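Local coordinates for protein hydrogen peroxide-inducible genes activator (PDB 6G1D) that senses hydrogen peroxide through a peroxidatic mechanism and, as a LysR-type transcription factor, probably activates the genes induced by it, at residues 242-247 with 265-270; 257-262 with 315-320. The protein carries 1 engineered substitution. One frame throughout, in Å; residues are numbered along the deposited sequence.

After the N-terminal helix-turn-helix region and the long helix 68-95, the chain enters the LysR substrate-binding region, around which both contacts are made. Helix 237-245 ends in 242-247, and contact 1 joins it to 265-270, closing a loop of 17 residues that holds strand 251-254 and helix 258-261. From inside that loop, 257-262 reaches forward to 315-320 in contact 2, skipping strand 267-287 and most of helix 293-316 along the chain, so the two closures cross rather than nest. Their centres are about 13 Å apart and they touch directly: Leu267 CD1 packs on the backbone of Glu261 and Cys262, and Thr269 meets Ile319. Together they tie the start of strand 267-287 to helices 237-245 and 258-261 and to the chain just after helix 293-316.

Contact 1: residues 242-247 with 265-270; sequences QLVVAG and PGLATA
Leu267 sends a single methyl, CD2, between two consecutive valines at the end of helix 237-245. Val244 CG1 and Val245 CG2 each lie 3.5 Å from Leu267 CD2; in both pairs the side chains cross at about a right angle, and each valine touches the leucine CD2 with one methyl. The second pair is tighter than usual van der Waals contact, and Val245 CG2 also comes within 3.7 Å of Leu267 CG. The two valines share nearly the same rotamer yet use different branches: at Val244 (chi1 172°) the methyl trans to the backbone N does the touching, whereas at Val245 (chi1 168°) it is the one beside the backbone N. Neighbouring residues of a helix point about 100° apart, and using different branches lets both methyls meet the same leucine methyl. The same Val245 CG2 rests 3.7 Å from Pro265 O.

No direct hydrogen bond links the segments; a water does so instead, donating to Val245 O at 2.8 Å and to Gly266 O at 2.6 Å. It joins the last turn of the helix to the entry of the strand where the backbones approach most closely, with Val245 CA and Gly266 CA 5.2 Å apart. Gly266 adopts a positive phi, a backbone conformation that favours glycine, and brings its carbonyl to the water. Gly247, also with positive phi, ends the helix in a Schellman motif.

Beyond these residues, Leu267 also packs on Val177 of strand 164-179, the antiparallel neighbour of strand 267-287, while Gly266 is bonded through its backbone to Ser180. Leu243 of the helix and Ala246 just after it pack against Leu115 and Leu119 on helix 111-125 of the second subunit, so helix 237-245 lies between that subunit and the start of strand 267-287.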
loop_
_atom_site.group_PDB
_atom_site.type_symbol
_atom_site.label_atom_id
_atom_site.label_comp_id
_atom_site.label_asym_id
_atom_site.label_seq_id
_atom_site.Cartn_x
_atom_site.Cartn_y
_atom_site.Cartn_z
ATOM N N GLN B 242 -14.218 -1.427 21.851
ATOM C CA GLN B 242 -15.359 -0.559 21.592
ATOM C C GLN B 242 -16.523 -1.340 20.977
ATOM O O GLN B 242 -17.695 -1.079 21.276
ATOM C CB GLN B 242 -15.007 0.628 20.677
ATOM C CG GLN B 242 -13.760 1.445 20.997
ATOM C CD GLN B 242 -13.807 2.108 22.397
ATOM O OE1 GLN B 242 -14.218 1.489 23.369
ATOM N NE2 GLN B 242 -13.415 3.377 22.486
ATOM N N LEU B 243 -16.202 -2.291 20.112
ATOM C CA LEU B 243 -17.241 -3.148 19.485
ATOM C C LEU B 243 -17.874 -4.035 20.543
ATOM O O LEU B 243 -19.080 -4.243 20.516
ATOM C CB LEU B 243 -16.672 -3.981 18.308
ATOM C CG LEU B 243 -16.037 -3.105 17.224
ATOM C CD1 LEU B 243 -15.374 -3.938 16.148
ATOM C CD2 LEU B 243 -17.028 -2.173 16.548
ATOM N N VAL B 244 -17.060 -4.547 21.474
ATOM C CA VAL B 244 -17.557 -5.399 22.552
ATOM C C VAL B 244 -18.480 -4.594 23.462
ATOM O O VAL B 244 -19.566 -5.076 23.814
ATOM C CB VAL B 244 -16.415 -6.045 23.362
ATOM C CG1 VAL B 244 -16.971 -6.751 24.595
ATOM C CG2 VAL B 244 -15.625 -7.031 22.525
ATOM N N VAL B 245 -18.082 -3.368 23.819
ATOM C CA VAL B 245 -18.928 -2.493 24.669
ATOM C C VAL B 245 -20.265 -2.246 24.000
ATOM O O VAL B 245 -21.296 -2.268 24.626
ATOM C CB VAL B 245 -18.232 -1.134 24.954
ATOM C CG1 VAL B 245 -19.181 -0.118 25.567
ATOM C CG2 VAL B 245 -17.035 -1.320 25.856
ATOM N N ALA B 246 -20.237 -2.028 22.698
ATOM C CA ALA B 246 -21.450 -1.792 21.890
ATOM C C ALA B 246 -22.316 -3.034 21.647
ATOM O O ALA B 246 -23.322 -2.921 20.943
ATOM C CB ALA B 246 -21.088 -1.132 20.566
ATOM N N GLY B 247 -21.937 -4.194 22.202
ATOM C CA GLY B 247 -22.723 -5.437 22.081
ATOM C C GLY B 247 -22.596 -6.169 20.729
ATOM O O GLY B 247 -23.411 -6.993 20.418
ATOM N N PRO B 265 -15.519 1.466 30.901
ATOM C CA PRO B 265 -16.898 1.128 31.306
ATOM C C PRO B 265 -17.612 0.298 30.230
ATOM O O PRO B 265 -17.371 0.522 29.026
ATOM C CB PRO B 265 -17.590 2.504 31.405
ATOM C CG PRO B 265 -16.484 3.517 31.474
ATOM C CD PRO B 265 -15.356 2.924 30.697
ATOM N N GLY B 266 -18.407 -0.676 30.659
ATOM C CA GLY B 266 -19.184 -1.511 29.761
ATOM C C GLY B 266 -18.597 -2.855 29.386
ATOM O O GLY B 266 -19.200 -3.566 28.550
ATOM N N LEU B 267 -17.449 -3.214 29.980
ATOM C CA LEU B 267 -16.829 -4.513 29.754
ATOM C C LEU B 267 -16.904 -5.377 30.982
ATOM O O LEU B 267 -16.904 -4.866 32.079
ATOM C CB LEU B 267 -15.371 -4.347 29.363
ATOM C CG LEU B 267 -15.110 -3.656 28.030
ATOM C CD1 LEU B 267 -13.623 -3.597 27.764
ATOM C CD2 LEU B 267 -15.764 -4.402 26.896
ATOM N N ALA B 268 -16.961 -6.691 30.793
ATOM C CA ALA B 268 -16.738 -7.647 31.862
ATOM C C ALA B 268 -15.823 -8.729 31.345
ATOM O O ALA B 268 -15.550 -8.777 30.146
ATOM C CB ALA B 268 -18.039 -8.235 32.342
ATOM N N THR B 269 -15.332 -9.580 32.234
ATOM C CA THR B 269 -14.410 -10.642 31.878
ATOM C C THR B 269 -14.869 -11.972 32.420
ATOM O O THR B 269 -15.663 -12.032 33.344
ATOM C CB THR B 269 -12.987 -10.372 32.458
ATOM O OG1 THR B 269 -13.065 -10.210 33.876
ATOM C CG2 THR B 269 -12.352 -9.133 31.815
ATOM N N ALA B 270 -14.295 -13.032 31.879
ATOM C CA ALA B 270 -14.547 -14.392 32.304
ATOM C C ALA B 270 -13.332 -15.249 32.029
ATOM O O ALA B 270 -12.509 -14.908 31.180
ATOM C CB ALA B 270 -15.707 -14.955 31.516
HETATM O O HOH W 1 -21.429 -2.746 27.392
#

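Contact 2: residues 257-262 with 315-320; sequences AIPWEC and ASTGIT
Ile258 and Ile319 pass one another in opposite directions, the short branch of the first meeting the end of the longer branch of the second, with Ile258 CG2 lying 3.7 Å from Ile319 CD1. Their rotamers are almost identical. In Ile258 the touching CG2 is anti to the backbone N (CG1 at chi1 -73°), while the extended outer torsion of Ile319 (chi2 164°) carries CD1 outward to the contact and within 4.0 Å of Cys262 O.

Thr317 touches with both of its branches. Its CG2 packs on the backbone and ring of Pro259, 4.1 Å from Pro259 CA, and its OG1, placed between the backbone N and the carbonyl carbon, sits 3.9 Å from Ile258 CG2. That hydroxyl is held twice: it accepts from Ile319 N at 3.2 Å with a nearly straight N-H...O angle of 163°, and it also bonds to Ala314 O, one turn back. These bonds fix the threonine rotation and leave its methyl facing the proline.

Ile258 and Ile319 both touch Ile175 of strand 164-179. The bond from Ile319 N to Thr317 OG1 defines an ST turn, here leading the chain away from helix 293-316 through Gly318, whose phi is positive.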
loop_
_atom_site.group_PDB
_atom_site.type_symbol
_atom_site.label_atom_id
_atom_site.label_comp_id
_atom_site.label_asym_id
_atom_site.label_seq_id
_atom_site.Cartn_x
_atom_site.Cartn_y
_atom_site.Cartn_z
ATOM N N ALA B 257 -2.810 -7.257 28.599
ATOM C CA ALA B 257 -3.656 -6.181 28.096
ATOM C C ALA B 257 -4.696 -5.624 29.107
ATOM O O ALA B 257 -5.234 -4.523 28.902
ATOM C CB ALA B 257 -4.374 -6.595 26.822
ATOM N N ILE B 258 -5.003 -6.381 30.145
ATOM C CA ILE B 258 -6.131 -6.050 31.040
ATOM C C ILE B 258 -6.158 -4.604 31.507
ATOM O O ILE B 258 -7.154 -3.919 31.301
ATOM C CB ILE B 258 -6.243 -7.083 32.176
ATOM C CG1 ILE B 258 -6.803 -8.400 31.614
ATOM C CG2 ILE B 258 -7.150 -6.602 33.308
ATOM C CD1 ILE B 258 -6.621 -9.586 32.523
ATOM N N PRO B 259 -5.053 -4.096 32.092
ATOM C CA PRO B 259 -5.176 -2.742 32.643
ATOM C C PRO B 259 -5.343 -1.675 31.593
ATOM O O PRO B 259 -5.770 -0.583 31.910
ATOM C CB PRO B 259 -3.848 -2.519 33.387
ATOM C CG PRO B 259 -3.232 -3.853 33.525
ATOM C CD PRO B 259 -3.759 -4.724 32.415
ATOM N N TRP B 260 -4.956 -1.971 30.358
ATOM C CA TRP B 260 -4.922 -0.970 29.286
ATOM C C TRP B 260 -6.151 -0.972 28.406
ATOM O O TRP B 260 -6.436 0.017 27.788
ATOM C CB TRP B 260 -3.664 -1.204 28.425
ATOM C CG TRP B 260 -2.432 -1.098 29.241
ATOM C CD1 TRP B 260 -1.728 -2.110 29.767
ATOM C CD2 TRP B 260 -1.832 0.108 29.717
ATOM N NE1 TRP B 260 -0.660 -1.622 30.516
ATOM C CE2 TRP B 260 -0.688 -0.257 30.450
ATOM C CE3 TRP B 260 -2.113 1.458 29.530
ATOM C CZ2 TRP B 260 0.120 0.680 31.089
ATOM C CZ3 TRP B 260 -1.277 2.403 30.140
ATOM C CH2 TRP B 260 -0.184 2.001 30.927
ATOM N N GLU B 261 -6.827 -2.117 28.339
ATOM C CA GLU B 261 -7.936 -2.324 27.418
ATOM C C GLU B 261 -9.263 -2.685 28.090
ATOM O O GLU B 261 -10.309 -2.361 27.539
ATOM C CB GLU B 261 -7.580 -3.461 26.427
ATOM C CG GLU B 261 -6.272 -3.330 25.651
ATOM C CD GLU B 261 -6.180 -2.151 24.662
ATOM O OE1 GLU B 261 -7.185 -1.431 24.490
ATOM O OE2 GLU B 261 -5.074 -1.942 24.043
ATOM N N CYS B 262 -9.219 -3.365 29.240
ATOM C CA CYS B 262 -10.399 -4.039 29.810
ATOM C C CYS B 262 -11.026 -3.394 31.019
ATOM O O CYS B 262 -11.913 -3.994 31.601
ATOM C CB CYS B 262 -10.057 -5.464 30.219
ATOM S SG CYS B 262 -9.387 -6.404 28.887
ATOM N N ALA B 315 -3.417 -7.983 38.006
ATOM C CA ALA B 315 -3.999 -8.393 39.278
ATOM C C ALA B 315 -4.439 -7.205 40.122
ATOM O O ALA B 315 -5.424 -7.311 40.830
ATOM C CB ALA B 315 -3.012 -9.265 40.049
ATOM N N SER B 316 -3.737 -6.069 40.033
ATOM C CA SER B 316 -4.085 -4.870 40.793
ATOM C C SER B 316 -5.430 -4.256 40.400
ATOM O O SER B 316 -5.979 -3.466 41.144
ATOM C CB SER B 316 -2.974 -3.814 40.674
ATOM O OG SER B 316 -3.107 -3.052 39.469
ATOM N N THR B 317 -5.958 -4.589 39.227
ATOM C CA THR B 317 -7.236 -4.026 38.797
ATOM C C THR B 317 -8.407 -4.643 39.539
ATOM O O THR B 317 -9.491 -4.104 39.500
ATOM C CB THR B 317 -7.515 -4.244 37.302
ATOM O OG1 THR B 317 -7.584 -5.641 37.039
ATOM C CG2 THR B 317 -6.432 -3.615 36.456
ATOM N N GLY B 318 -8.208 -5.801 40.148
ATOM C CA GLY B 318 -9.296 -6.544 40.791
ATOM C C GLY B 318 -9.932 -7.578 39.889
ATOM O O GLY B 318 -10.744 -8.380 40.380
ATOM N N ILE B 319 -9.562 -7.596 38.601
ATOM C CA ILE B 319 -10.153 -8.507 37.633
ATOM C C ILE B 319 -9.509 -9.860 37.903
ATOM O O ILE B 319 -8.296 -9.966 38.014
ATOM C CB ILE B 319 -9.899 -7.973 36.202
ATOM C CG1 ILE B 319 -10.798 -6.734 35.992
ATOM C CG2 ILE B 319 -10.133 -9.042 35.148
ATOM C CD1 ILE B 319 -10.433 -5.856 34.820
ATOM N N THR B 320 -10.340 -10.902 38.033
ATOM C CA THR B 320 -9.858 -12.210 38.437
ATOM C C THR B 320 -9.178 -12.814 37.233
ATOM O O THR B 320 -9.706 -12.710 36.136
ATOM C CB THR B 320 -11.021 -13.105 38.905
ATOM O OG1 THR B 320 -11.688 -12.444 39.979
ATOM C CG2 THR B 320 -10.544 -14.490 39.403
#